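Local coordinates for protein rhamnogalacturonan endolyase YesW (PDB 2ZUX) that cleaves the rhamnogalacturonan of plant cell-wall pectin by endo-type elimination as a calcium-binding β-propeller lyase of polysaccharide lyase family 11, at residues 7-12 and 24-29; 66-71 and 79-84; 171-176 and 221-226; 177-182 and 194-199; 289-294 and 311-316. All blocks are in the same frame, centred on the assembly; numbering follows the deposited sequence.

Overall arrangement
Contacts 1 and 2 lie in the N-terminal β-sheet domain, contacts 3 to 5 in the β-propeller. The first two touch through E82, their centres about 11 Å apart; contact 1 joins loops by arginine bonds, whereas contact 2 pairs the strands of a hairpin nearer the surface, a serine hydroxyl bridging a break in one of them. Contact 4 is buried, apolar apart from strand bonds and waters, and nested inside the loop closed by contact 3, to which Y178 and R173 bind it. Contact 3 is also buried, but rests on two arginines, in loops that carry rhamnose-binding residues. Contact 5, at a partly exposed hairpin end, uses serine, aspartate and lysine, its nearest atoms about 6 Å from contact 4.

Contact 1 of 5, residues 7-12 and 24-29; sequences ALNRGL and SWRFLG
R10 and R26 exchange hydrogen bonds between two loops at the end of the β hairpin of strands 13-17 and 20-24, in the N-terminal β-sheet domain. R10 NH1 donates to R26 O at 2.8 Å, with the acceptor in the guanidinium plane, and R26 N returns a bond to R10 O at 2.9 Å. CG of R10 stands opposite the backbone N (chi1 -172°), and bends at chi2 and chi3 fold the chain back to R26 O although its CB points away from 24-29; NH2 has E31 as its salt-bridge partner. R26 instead runs extended from CG to NE. Its NH1 reaches N9 O at 3.0 Å in a nearly straight bond (166°), the oxygen lying in the guanidinium plane while the donor stands above the plane of the carbonyl. G126 O, in the calcium-binding loop that includes D123 and D125, also accepts from R26 NH1. N9 OD1 is close to the same nitrogen at a poor angle, and accepts from G11 N at 2.9 Å in an Asx turn. Apolar atoms lie over the flat groups: L8 and G11 CA cover opposite faces of the R26 guanidinium, while L28 CD1 lies over one face of that of R10. L8 CB meets L28 CD2 at 3.9 Å. L12 runs alongside W25, with L12 CD1 3.9 Å from W25 CB.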
# COMPACT_ATOMS: atom_id res chain seq x y z
N ALA A 7 1.42 14.65 -10.46
CA ALA A 7 1.86 16.02 -10.21
C ALA A 7 1.58 16.34 -8.75
O ALA A 7 0.42 16.45 -8.34
CB ALA A 7 1.14 16.99 -11.14
N LEU A 8 2.64 16.44 -7.96
CA LEU A 8 2.52 16.66 -6.53
C LEU A 8 2.93 18.08 -6.17
O LEU A 8 3.81 18.66 -6.81
CB LEU A 8 3.38 15.65 -5.75
CG LEU A 8 2.92 14.18 -5.82
CD1 LEU A 8 3.87 13.27 -5.07
CD2 LEU A 8 1.48 13.98 -5.32
N ASN A 9 2.26 18.63 -5.16
CA ASN A 9 2.68 19.93 -4.64
C ASN A 9 3.91 19.75 -3.74
O ASN A 9 4.48 18.66 -3.68
CB ASN A 9 1.50 20.69 -3.99
CG ASN A 9 1.10 20.14 -2.62
OD1 ASN A 9 1.76 19.27 -2.05
ND2 ASN A 9 0.00 20.68 -2.08
N ARG A 10 4.32 20.79 -3.04
CA ARG A 10 5.57 20.73 -2.28
C ARG A 10 5.48 19.78 -1.08
O ARG A 10 6.50 19.36 -0.54
CB ARG A 10 5.98 22.14 -1.87
CG ARG A 10 7.36 22.28 -1.23
CD ARG A 10 8.45 21.58 -2.03
NE ARG A 10 8.66 22.20 -3.34
CZ ARG A 10 9.45 21.72 -4.29
NH1 ARG A 10 10.12 20.59 -4.10
NH2 ARG A 10 9.58 22.37 -5.44
N GLY A 11 4.25 19.45 -0.67
CA GLY A 11 4.04 18.59 0.50
C GLY A 11 4.58 19.21 1.77
O GLY A 11 4.94 18.51 2.71
N LEU A 12 4.64 20.54 1.81
CA LEU A 12 5.21 21.25 2.95
C LEU A 12 4.41 20.98 4.23
O LEU A 12 3.18 21.05 4.22
CB LEU A 12 5.29 22.76 2.65
CG LEU A 12 5.96 23.64 3.70
CD1 LEU A 12 7.43 23.28 3.85
CD2 LEU A 12 5.82 25.10 3.30
N SER A 24 9.35 20.09 6.99
CA SER A 24 9.87 19.20 5.94
C SER A 24 9.00 19.26 4.69
O SER A 24 7.85 19.70 4.73
CB SER A 24 10.12 17.76 6.43
OG SER A 24 8.96 16.95 6.38
N TRP A 25 9.60 18.87 3.57
CA TRP A 25 8.94 19.00 2.28
C TRP A 25 9.53 18.01 1.28
O TRP A 25 10.53 17.34 1.56
CB TRP A 25 9.04 20.45 1.76
CG TRP A 25 10.45 20.94 1.52
CD1 TRP A 25 11.15 20.90 0.35
CD2 TRP A 25 11.32 21.56 2.48
NE1 TRP A 25 12.41 21.45 0.52
CE2 TRP A 25 12.53 21.86 1.82
CE3 TRP A 25 11.19 21.88 3.84
CZ2 TRP A 25 13.62 22.47 2.47
CZ3 TRP A 25 12.27 22.49 4.49
CH2 TRP A 25 13.47 22.77 3.80
N ARG A 26 8.89 17.93 0.12
CA ARG A 26 9.27 16.96 -0.90
C ARG A 26 10.41 17.44 -1.78
O ARG A 26 10.48 18.63 -2.13
CB ARG A 26 8.09 16.68 -1.82
CG ARG A 26 6.92 16.01 -1.16
CD ARG A 26 5.72 16.04 -2.07
NE ARG A 26 4.64 15.20 -1.56
CZ ARG A 26 3.34 15.43 -1.73
NH1 ARG A 26 2.91 16.52 -2.36
NH2 ARG A 26 2.46 14.56 -1.24
N PHE A 27 11.27 16.50 -2.14
CA PHE A 27 12.15 16.62 -3.28
C PHE A 27 11.41 15.89 -4.40
O PHE A 27 11.22 14.68 -4.34
CB PHE A 27 13.49 15.96 -2.92
CG PHE A 27 14.57 16.04 -3.99
CD1 PHE A 27 14.74 17.18 -4.79
CD2 PHE A 27 15.46 14.99 -4.13
CE1 PHE A 27 15.77 17.22 -5.75
CE2 PHE A 27 16.49 15.03 -5.07
CZ PHE A 27 16.64 16.14 -5.87
N LEU A 28 10.94 16.64 -5.39
CA LEU A 28 10.05 16.10 -6.43
C LEU A 28 10.83 15.41 -7.54
O LEU A 28 11.93 15.84 -7.89
CB LEU A 28 9.17 17.22 -7.01
CG LEU A 28 8.21 17.88 -6.02
CD1 LEU A 28 7.63 19.16 -6.62
CD2 LEU A 28 7.08 16.94 -5.59
N GLY A 29 10.24 14.35 -8.09
CA GLY A 29 10.87 13.54 -9.14
C GLY A 29 11.22 14.30 -10.40
O GLY A 29 11.98 13.82 -11.24

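Contact 2 of 5, residues 66-71 and 79-84; sequences TYTVRA and PASEKA
S81 OG is held from two sides, accepting from V69 N at 2.9 Å and donating to E82 O at 2.9 Å. It serves the β hairpin of strands 66-73 and 76-87 where the second strand is interrupted, the hydroxyl taking a place that a backbone carbonyl fills in a regular pair. Its torsion sets OG between the backbone N and the carbonyl carbon (chi1 66°), turned to V69, whose N-H points at it almost straight (170°). S81 N meanwhile donates to V69 O at 2.8 Å, so one residue uses both its backbone and its side chain on V69. With alanine in its place, V69 N and E82 O would probably each lose this mate, and the hairpin would be weaker at its break. Regular pairing resumes at Y67 and A84, an antiparallel hydrogen-bonded pair in which Y67 N and A84 O are 2.8 Å apart. Nearer the turn, a water accepts from A71 N and donates to P79 O. The E82 carboxylate accepts from R10 N and L12 N of the neighbouring loop. R70 CG lies on A80 CA, and its guanidinium is salt-bridged to E77. T68 and K83 run side by side, with T68 CG2 3.7 Å from K83 CG.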
# COMPACT_ATOMS: atom_id res chain seq x y z
N THR A 66 3.29 30.71 9.70
CA THR A 66 3.04 29.99 8.45
C THR A 66 4.32 29.94 7.64
O THR A 66 5.16 30.85 7.71
CB THR A 66 1.89 30.60 7.60
OG1 THR A 66 2.28 31.89 7.13
CG2 THR A 66 0.60 30.72 8.40
N TYR A 67 4.47 28.87 6.86
CA TYR A 67 5.70 28.63 6.12
C TYR A 67 5.47 28.44 4.64
O TYR A 67 4.41 27.95 4.22
CB TYR A 67 6.42 27.40 6.69
CG TYR A 67 6.94 27.62 8.09
CD1 TYR A 67 8.25 28.03 8.32
CD2 TYR A 67 6.10 27.45 9.20
CE1 TYR A 67 8.72 28.25 9.60
CE2 TYR A 67 6.56 27.66 10.48
CZ TYR A 67 7.87 28.06 10.68
OH TYR A 67 8.32 28.27 11.95
N THR A 68 6.46 28.85 3.85
CA THR A 68 6.54 28.53 2.44
C THR A 68 7.98 28.14 2.15
O THR A 68 8.89 28.46 2.92
CB THR A 68 6.14 29.71 1.52
OG1 THR A 68 6.92 30.87 1.87
CG2 THR A 68 4.65 30.03 1.65
N VAL A 69 8.17 27.42 1.05
CA VAL A 69 9.49 27.10 0.55
C VAL A 69 9.58 27.55 -0.90
O VAL A 69 8.59 27.51 -1.63
CB VAL A 69 9.81 25.59 0.72
CG1 VAL A 69 10.95 25.14 -0.19
CG2 VAL A 69 10.13 25.28 2.18
N ARG A 70 10.76 28.00 -1.31
CA ARG A 70 11.02 28.36 -2.70
C ARG A 70 12.21 27.56 -3.19
O ARG A 70 13.27 27.58 -2.56
CB ARG A 70 11.29 29.86 -2.84
CG ARG A 70 10.16 30.75 -2.36
CD ARG A 70 10.43 32.22 -2.65
NE ARG A 70 9.64 33.09 -1.78
CZ ARG A 70 9.88 34.38 -1.55
NH1 ARG A 70 10.91 34.98 -2.14
NH2 ARG A 70 9.09 35.06 -0.73
N ALA A 71 12.02 26.84 -4.30
CA ALA A 71 13.13 26.15 -4.95
C ALA A 71 14.06 27.16 -5.60
O ALA A 71 13.64 28.24 -6.02
CB ALA A 71 12.60 25.17 -5.99
N PRO A 79 8.69 30.36 -7.75
CA PRO A 79 7.54 30.78 -6.96
C PRO A 79 7.38 29.98 -5.67
O PRO A 79 7.76 28.81 -5.62
CB PRO A 79 6.35 30.52 -7.89
CG PRO A 79 6.92 30.57 -9.26
CD PRO A 79 8.29 29.98 -9.12
N ALA A 80 6.81 30.62 -4.65
CA ALA A 80 6.60 29.98 -3.35
C ALA A 80 5.67 28.78 -3.45
O ALA A 80 4.75 28.74 -4.27
CB ALA A 80 6.06 30.98 -2.35
N SER A 81 5.93 27.79 -2.60
CA SER A 81 5.05 26.65 -2.42
C SER A 81 3.71 27.10 -1.86
O SER A 81 3.54 28.28 -1.51
CB SER A 81 5.67 25.68 -1.43
OG SER A 81 5.75 26.29 -0.15
N GLU A 82 2.78 26.16 -1.74
CA GLU A 82 1.60 26.35 -0.92
C GLU A 82 2.02 26.72 0.51
O GLU A 82 3.09 26.33 0.97
CB GLU A 82 0.72 25.09 -0.95
CG GLU A 82 1.24 23.89 -0.13
CD GLU A 82 2.37 23.09 -0.78
OE1 GLU A 82 2.73 23.34 -1.96
OE2 GLU A 82 2.89 22.18 -0.09
N LYS A 83 1.17 27.48 1.19
CA LYS A 83 1.42 27.85 2.59
C LYS A 83 1.12 26.69 3.53
O LYS A 83 0.13 25.98 3.35
CB LYS A 83 0.56 29.05 2.98
CG LYS A 83 1.00 30.35 2.34
CD LYS A 83 0.17 31.53 2.84
CE LYS A 83 0.67 32.84 2.26
NZ LYS A 83 2.05 33.17 2.72
N ALA A 84 1.98 26.52 4.54
CA ALA A 84 1.76 25.52 5.58
C ALA A 84 1.62 26.16 6.95
O ALA A 84 2.45 26.97 7.35
CB ALA A 84 2.90 24.49 5.59
O HOH W 1 9.43 26.65 -5.49

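Contact 3 of 5, residues 171-176 and 221-226; sequences NIRAGA and QGRVLS
R173 stretches from the 171-176 loop to the carbonyl of G222 and the side chain of R223. Its CB points toward 221-226, and CG stands opposite the backbone N (chi1 -157°), which sends the extended chain straight across. CG and CD pass beside G222 O, with CD at 3.5 Å from it. NE then donates to that oxygen at 3.0 Å, though the bond is bent (133°) and NE stands above the carbonyl plane. CZ lies under R223 CG, 3.8 Å away, so the aliphatic part of R223 covers the centre of one face of the R173 guanidinium. At the tip, NH1 is 3.7 Å from R223 NH1 and over a face of that second guanidinium, the two planes 34° apart. Two like charges thus meet in a buried place, probably eased by their other partners: R173 NH2 binds the carbonyls of G146 and Q144, NH1 binds Y178 OH, and R223 has the carbonyl of N142 and a salt bridge to D145. A leucine in place of R173 would probably leave G222 O without this donor and free the carbonyls of Q144 and G146 from their shared partner, letting the loops shift apart. Farther along, V224 spreads both methyl groups against the N171 backbone, CG1 at 3.5 Å from N171 O. The contact thereby ties together two irregular loops of the β-propeller that hold carbohydrate-binding residues, for K170 precedes N171 and R218 lies just before 221-226, and both line a rhamnose pocket.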
# COMPACT_ATOMS: atom_id res chain seq x y z
N ASN A 171 -24.73 -7.40 -1.35
CA ASN A 171 -24.16 -8.44 -2.21
C ASN A 171 -22.64 -8.43 -2.26
O ASN A 171 -22.05 -9.16 -3.06
CB ASN A 171 -24.79 -8.41 -3.60
CG ASN A 171 -26.28 -8.68 -3.56
OD1 ASN A 171 -27.07 -7.91 -4.11
ND2 ASN A 171 -26.67 -9.75 -2.88
N ILE A 172 -22.02 -7.64 -1.39
CA ILE A 172 -20.57 -7.67 -1.22
C ILE A 172 -20.29 -7.98 0.24
O ILE A 172 -20.52 -7.13 1.12
CB ILE A 172 -19.91 -6.32 -1.64
CG1 ILE A 172 -20.08 -6.06 -3.15
CG2 ILE A 172 -18.43 -6.29 -1.23
CD1 ILE A 172 -19.40 -7.07 -4.09
N ARG A 173 -19.79 -9.18 0.51
CA ARG A 173 -19.50 -9.60 1.88
C ARG A 173 -18.31 -8.82 2.46
O ARG A 173 -17.38 -8.47 1.73
CB ARG A 173 -19.20 -11.10 1.91
CG ARG A 173 -19.42 -11.75 3.26
CD ARG A 173 -18.97 -13.19 3.23
NE ARG A 173 -19.53 -13.93 4.36
CZ ARG A 173 -18.91 -14.90 5.01
NH1 ARG A 173 -17.68 -15.29 4.66
NH2 ARG A 173 -19.52 -15.50 6.02
N ALA A 174 -18.37 -8.52 3.75
CA ALA A 174 -17.26 -7.85 4.45
C ALA A 174 -16.22 -8.84 4.97
O ALA A 174 -16.57 -9.86 5.57
CB ALA A 174 -17.79 -7.04 5.62
N GLY A 175 -14.95 -8.51 4.77
CA GLY A 175 -13.85 -9.31 5.29
C GLY A 175 -12.59 -8.98 4.51
O GLY A 175 -12.66 -8.38 3.43
N ALA A 176 -11.44 -9.37 5.05
CA ALA A 176 -10.15 -8.98 4.48
C ALA A 176 -9.98 -9.37 3.02
O ALA A 176 -9.31 -8.66 2.25
CB ALA A 176 -9.02 -9.56 5.32
N GLN A 221 -25.61 -18.90 4.48
CA GLN A 221 -24.28 -18.79 5.10
C GLN A 221 -23.83 -17.33 5.21
O GLN A 221 -22.74 -17.07 5.71
CB GLN A 221 -23.22 -19.53 4.28
CG GLN A 221 -23.39 -21.03 4.03
CD GLN A 221 -22.35 -21.52 3.04
OE1 GLN A 221 -22.58 -21.53 1.83
NE2 GLN A 221 -21.18 -21.87 3.55
N GLY A 222 -24.64 -16.39 4.73
CA GLY A 222 -24.22 -14.98 4.66
C GLY A 222 -23.14 -14.74 3.62
O GLY A 222 -22.42 -13.74 3.69
N ARG A 223 -23.03 -15.65 2.65
CA ARG A 223 -22.07 -15.52 1.57
C ARG A 223 -22.83 -15.19 0.30
O ARG A 223 -24.03 -15.46 0.19
CB ARG A 223 -21.32 -16.84 1.38
CG ARG A 223 -20.51 -17.27 2.58
CD ARG A 223 -20.05 -18.70 2.39
NE ARG A 223 -19.35 -19.22 3.55
CZ ARG A 223 -18.04 -19.12 3.75
NH1 ARG A 223 -17.27 -18.49 2.86
NH2 ARG A 223 -17.49 -19.66 4.83
N VAL A 224 -22.14 -14.59 -0.66
CA VAL A 224 -22.77 -14.22 -1.92
C VAL A 224 -22.10 -15.04 -3.01
O VAL A 224 -21.05 -14.66 -3.53
CB VAL A 224 -22.69 -12.70 -2.18
CG1 VAL A 224 -23.41 -12.34 -3.47
CG2 VAL A 224 -23.28 -11.93 -0.99
N LEU A 225 -22.72 -16.17 -3.32
CA LEU A 225 -22.13 -17.20 -4.16
C LEU A 225 -22.88 -17.39 -5.47
O LEU A 225 -22.66 -18.37 -6.19
CB LEU A 225 -22.06 -18.52 -3.38
CG LEU A 225 -21.28 -18.51 -2.06
CD1 LEU A 225 -21.34 -19.88 -1.39
CD2 LEU A 225 -19.83 -18.08 -2.26
N SER A 226 -23.77 -16.45 -5.79
CA SER A 226 -24.55 -16.49 -7.02
C SER A 226 -24.89 -15.06 -7.43
O SER A 226 -24.68 -14.12 -6.67
CB SER A 226 -25.83 -17.30 -6.83
OG SER A 226 -26.61 -16.72 -5.82

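Contact 4 of 5, residues 177-182 and 194-199; sequences HYTQFM and VAMKTA
M182 and A195 face each other as an antiparallel hydrogen-bonded pair, M182 N giving A195 O an almost straight bond of 2.9 Å (174°) and A195 N giving M182 O one of 2.8 Å. V194 CA adds a C-H···O contact to M182 O at 3.3 Å. M196, the third residue deeply covered here, points its CB toward 177-182. With CG tucked in over its own backbone (chi1 66°), a bend at chi3 then places CE against F181 CB at 3.9 Å, while SD approaches T179 CG2 at 4.1 Å. From F181 back toward T179 the two backbones separate and waters take over from direct pairing: one accepts from both Q180 N and K197 N, and a second binds T179 OG1 and donates to K197 O. F181 lies beside D116 and N555, residues of a calcium site, and Q180 OE1 accepts from A557 N of the same site. In the β-propeller the pair joins strand 182-184, at one edge of a four-stranded blade, to strand 193-198, which in turn pairs with 230-235. M182 reaches I272 of strand 268-273 and, with A195, L282 of strand 281-286, packing this blade on the next.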
# COMPACT_ATOMS: atom_id res chain seq x y z
N HIS A 177 -10.55 -10.51 2.63
CA HIS A 177 -10.25 -11.10 1.33
C HIS A 177 -11.26 -10.77 0.26
O HIS A 177 -11.11 -11.22 -0.88
CB HIS A 177 -10.07 -12.61 1.50
CG HIS A 177 -9.02 -12.92 2.50
ND1 HIS A 177 -7.68 -12.66 2.28
CD2 HIS A 177 -9.11 -13.36 3.78
CE1 HIS A 177 -6.99 -12.97 3.36
NE2 HIS A 177 -7.84 -13.40 4.29
N TYR A 178 -12.26 -9.96 0.62
CA TYR A 178 -13.33 -9.61 -0.32
C TYR A 178 -12.98 -8.33 -1.10
O TYR A 178 -12.27 -8.40 -2.09
CB TYR A 178 -14.69 -9.59 0.41
CG TYR A 178 -15.11 -10.96 0.91
CD1 TYR A 178 -15.69 -11.90 0.04
CD2 TYR A 178 -14.87 -11.35 2.23
CE1 TYR A 178 -16.06 -13.16 0.49
CE2 TYR A 178 -15.23 -12.62 2.70
CZ TYR A 178 -15.81 -13.51 1.81
OH TYR A 178 -16.16 -14.77 2.25
N THR A 179 -13.43 -7.16 -0.64
CA THR A 179 -13.17 -5.91 -1.37
C THR A 179 -11.69 -5.55 -1.34
O THR A 179 -11.09 -5.44 -0.26
CB THR A 179 -13.99 -4.74 -0.79
OG1 THR A 179 -15.38 -5.04 -0.92
CG2 THR A 179 -13.70 -3.44 -1.52
N GLN A 180 -11.14 -5.34 -2.54
CA GLN A 180 -9.77 -4.90 -2.76
C GLN A 180 -9.87 -3.65 -3.62
O GLN A 180 -10.25 -3.73 -4.79
CB GLN A 180 -8.96 -6.00 -3.47
CG GLN A 180 -9.13 -7.40 -2.86
CD GLN A 180 -8.83 -7.47 -1.37
OE1 GLN A 180 -8.05 -6.69 -0.82
NE2 GLN A 180 -9.46 -8.43 -0.70
N PHE A 181 -9.58 -2.48 -3.05
CA PHE A 181 -9.87 -1.22 -3.74
C PHE A 181 -8.63 -0.51 -4.25
O PHE A 181 -7.66 -0.30 -3.52
CB PHE A 181 -10.78 -0.31 -2.90
CG PHE A 181 -10.19 0.12 -1.57
CD1 PHE A 181 -9.69 1.41 -1.41
CD2 PHE A 181 -10.18 -0.74 -0.47
CE1 PHE A 181 -9.17 1.82 -0.19
CE2 PHE A 181 -9.64 -0.33 0.76
CZ PHE A 181 -9.13 0.95 0.89
N MET A 182 -8.68 -0.16 -5.53
CA MET A 182 -7.56 0.49 -6.20
C MET A 182 -7.86 1.96 -6.40
O MET A 182 -8.91 2.32 -6.94
CB MET A 182 -7.29 -0.18 -7.55
CG MET A 182 -6.62 -1.54 -7.43
SD MET A 182 -5.02 -1.49 -6.59
CE MET A 182 -5.40 -2.36 -5.06
N VAL A 194 -11.38 5.50 -8.37
CA VAL A 194 -11.42 4.39 -7.43
C VAL A 194 -12.10 3.21 -8.12
O VAL A 194 -13.21 3.35 -8.62
CB VAL A 194 -12.17 4.77 -6.12
CG1 VAL A 194 -12.15 3.62 -5.13
CG2 VAL A 194 -11.59 6.04 -5.49
N ALA A 195 -11.43 2.06 -8.15
CA ALA A 195 -11.97 0.89 -8.83
C ALA A 195 -12.04 -0.29 -7.88
O ALA A 195 -11.11 -0.53 -7.10
CB ALA A 195 -11.13 0.52 -10.04
N MET A 196 -13.14 -1.04 -7.96
CA MET A 196 -13.30 -2.23 -7.11
C MET A 196 -14.44 -3.07 -7.64
O MET A 196 -15.23 -2.63 -8.46
CB MET A 196 -13.55 -1.83 -5.65
CG MET A 196 -14.87 -1.12 -5.42
SD MET A 196 -14.88 -0.29 -3.82
CE MET A 196 -14.14 1.23 -4.29
N LYS A 197 -14.52 -4.29 -7.12
CA LYS A 197 -15.61 -5.21 -7.41
C LYS A 197 -16.88 -4.72 -6.71
O LYS A 197 -16.85 -4.33 -5.55
CB LYS A 197 -15.22 -6.61 -6.94
CG LYS A 197 -16.23 -7.70 -7.27
CD LYS A 197 -15.57 -9.06 -7.01
CE LYS A 197 -16.45 -10.23 -7.40
NZ LYS A 197 -17.60 -10.39 -6.45
N THR A 198 -17.98 -4.72 -7.46
CA THR A 198 -19.27 -4.22 -6.98
C THR A 198 -20.34 -5.25 -7.34
O THR A 198 -20.05 -6.28 -7.95
CB THR A 198 -19.60 -2.87 -7.64
OG1 THR A 198 -19.65 -3.05 -9.05
CG2 THR A 198 -18.54 -1.81 -7.28
N ALA A 199 -21.58 -4.97 -6.97
CA ALA A 199 -22.66 -5.90 -7.21
C ALA A 199 -23.97 -5.15 -7.36
O ALA A 199 -24.04 -3.94 -7.16
CB ALA A 199 -22.76 -6.90 -6.07
O HOH W 2 -15.68 -5.91 -3.57
O HOH W 3 -12.48 -5.36 -5.25

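Contact 5 of 5, residues 289-294 and 311-316; sequences YAKTML and DSSKSG
The M293 side chain runs alongside that of D311, from an antiparallel non-hydrogen-bonded pair. The M293 chain is bent at chi3, which puts its methyl CE over one face of the carboxylate, 3.6 Å from D311 OD2. K291 comes to the same carboxylate across the D311 side chain rather than alongside. Fully extended from a CG opposite the backbone N (chi1 -179°), it sets CE 3.7 Å from D311 OD1, but the ammonium stays beyond salt-bridge range, NZ 4.4 Å from D311 OD1, and a water accepts from K291 NZ and donates to D311 OD2. The K291 ammonium also has W257 as a cation-π partner, a residue that M293 touches too. This is the open end of the hairpin formed by strands 293-300 and 303-311, which lie next to each other in a four-stranded blade of the β-propeller, and D311 begins the type I turn that leaves it, running to K314. Within that turn D311 OD1 accepts from S313 OG at 2.7 Å and from S313 N at 2.9 Å, both from the face of the carboxylate opposite M293 CE; the second bond makes an Asx turn. K314 NZ forms a salt bridge with D311 OD2 (3.5 Å). S312 points its CB toward 289-294, and its OG accepts from T292 N at 2.9 Å (161°), while S312 N donates to T292 O at 2.9 Å. T292 OG1 is spent inside its own loop, donating to A290 O.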
# COMPACT_ATOMS: atom_id res chain seq x y z
N TYR A 289 -5.37 -20.67 -3.67
CA TYR A 289 -5.07 -21.99 -3.10
C TYR A 289 -5.05 -23.10 -4.15
O TYR A 289 -4.29 -24.06 -4.01
CB TYR A 289 -6.09 -22.35 -2.03
CG TYR A 289 -6.03 -21.46 -0.82
CD1 TYR A 289 -5.00 -21.60 0.11
CD2 TYR A 289 -7.01 -20.49 -0.58
CE1 TYR A 289 -4.94 -20.79 1.24
CE2 TYR A 289 -6.96 -19.68 0.54
CZ TYR A 289 -5.92 -19.84 1.45
OH TYR A 289 -5.89 -19.04 2.57
N ALA A 290 -5.93 -22.99 -5.14
CA ALA A 290 -5.97 -23.94 -6.24
C ALA A 290 -6.14 -23.11 -7.51
O ALA A 290 -5.26 -22.32 -7.83
CB ALA A 290 -7.09 -24.96 -6.03
N LYS A 291 -7.26 -23.26 -8.22
CA LYS A 291 -7.49 -22.45 -9.42
C LYS A 291 -7.21 -20.97 -9.16
O LYS A 291 -7.65 -20.41 -8.15
CB LYS A 291 -8.91 -22.63 -9.94
CG LYS A 291 -9.19 -21.83 -11.20
CD LYS A 291 -10.61 -22.05 -11.74
CE LYS A 291 -10.87 -21.16 -12.94
NZ LYS A 291 -12.18 -21.48 -13.57
N THR A 292 -6.48 -20.36 -10.09
CA THR A 292 -6.02 -18.99 -9.97
C THR A 292 -6.23 -18.28 -11.30
O THR A 292 -5.88 -18.81 -12.35
CB THR A 292 -4.52 -18.97 -9.62
OG1 THR A 292 -4.32 -19.61 -8.36
CG2 THR A 292 -3.99 -17.55 -9.54
N MET A 293 -6.82 -17.08 -11.24
CA MET A 293 -6.99 -16.26 -12.44
C MET A 293 -6.58 -14.83 -12.18
O MET A 293 -6.76 -14.31 -11.07
CB MET A 293 -8.44 -16.29 -12.93
CG MET A 293 -8.94 -17.66 -13.35
SD MET A 293 -10.63 -17.63 -13.98
CE MET A 293 -10.41 -16.73 -15.52
N LEU A 294 -6.01 -14.20 -13.20
CA LEU A 294 -5.66 -12.78 -13.17
C LEU A 294 -6.16 -12.15 -14.45
O LEU A 294 -5.98 -12.72 -15.53
CB LEU A 294 -4.14 -12.56 -13.07
CG LEU A 294 -3.41 -13.05 -11.81
CD1 LEU A 294 -3.01 -14.52 -11.93
CD2 LEU A 294 -2.18 -12.21 -11.57
N ASP A 311 -5.30 -17.91 -16.71
CA ASP A 311 -6.21 -18.85 -16.09
C ASP A 311 -5.48 -20.17 -15.88
O ASP A 311 -5.12 -20.84 -16.85
CB ASP A 311 -7.44 -19.02 -16.99
CG ASP A 311 -8.50 -19.95 -16.42
OD1 ASP A 311 -8.24 -20.68 -15.43
OD2 ASP A 311 -9.61 -19.96 -16.99
N SER A 312 -5.22 -20.54 -14.62
CA SER A 312 -4.47 -21.76 -14.34
C SER A 312 -5.17 -23.03 -14.81
O SER A 312 -4.52 -24.07 -14.96
CB SER A 312 -4.16 -21.86 -12.84
OG SER A 312 -5.33 -22.08 -12.09
N SER A 313 -6.48 -22.95 -15.03
CA SER A 313 -7.27 -24.12 -15.43
C SER A 313 -7.17 -24.43 -16.92
O SER A 313 -7.63 -25.47 -17.37
CB SER A 313 -8.74 -23.96 -15.01
OG SER A 313 -9.43 -23.04 -15.85
N LYS A 314 -6.56 -23.51 -17.68
CA LYS A 314 -6.26 -23.72 -19.09
C LYS A 314 -5.04 -24.62 -19.25
O LYS A 314 -4.06 -24.49 -18.51
CB LYS A 314 -5.97 -22.38 -19.78
CG LYS A 314 -7.12 -21.78 -20.56
CD LYS A 314 -8.36 -21.50 -19.73
CE LYS A 314 -9.47 -22.49 -20.05
NZ LYS A 314 -10.80 -21.95 -19.67
N SER A 315 -5.11 -25.53 -20.22
CA SER A 315 -4.00 -26.43 -20.52
C SER A 315 -2.69 -25.67 -20.73
O SER A 315 -2.63 -24.72 -21.52
CB SER A 315 -4.32 -27.30 -21.73
OG SER A 315 -5.32 -28.26 -21.40
N GLY A 316 -1.66 -26.08 -20.01
CA GLY A 316 -0.36 -25.43 -20.07
C GLY A 316 -0.09 -24.52 -18.88
O GLY A 316 1.05 -24.14 -18.64
O HOH W 4 -12.12 -20.31 -16.12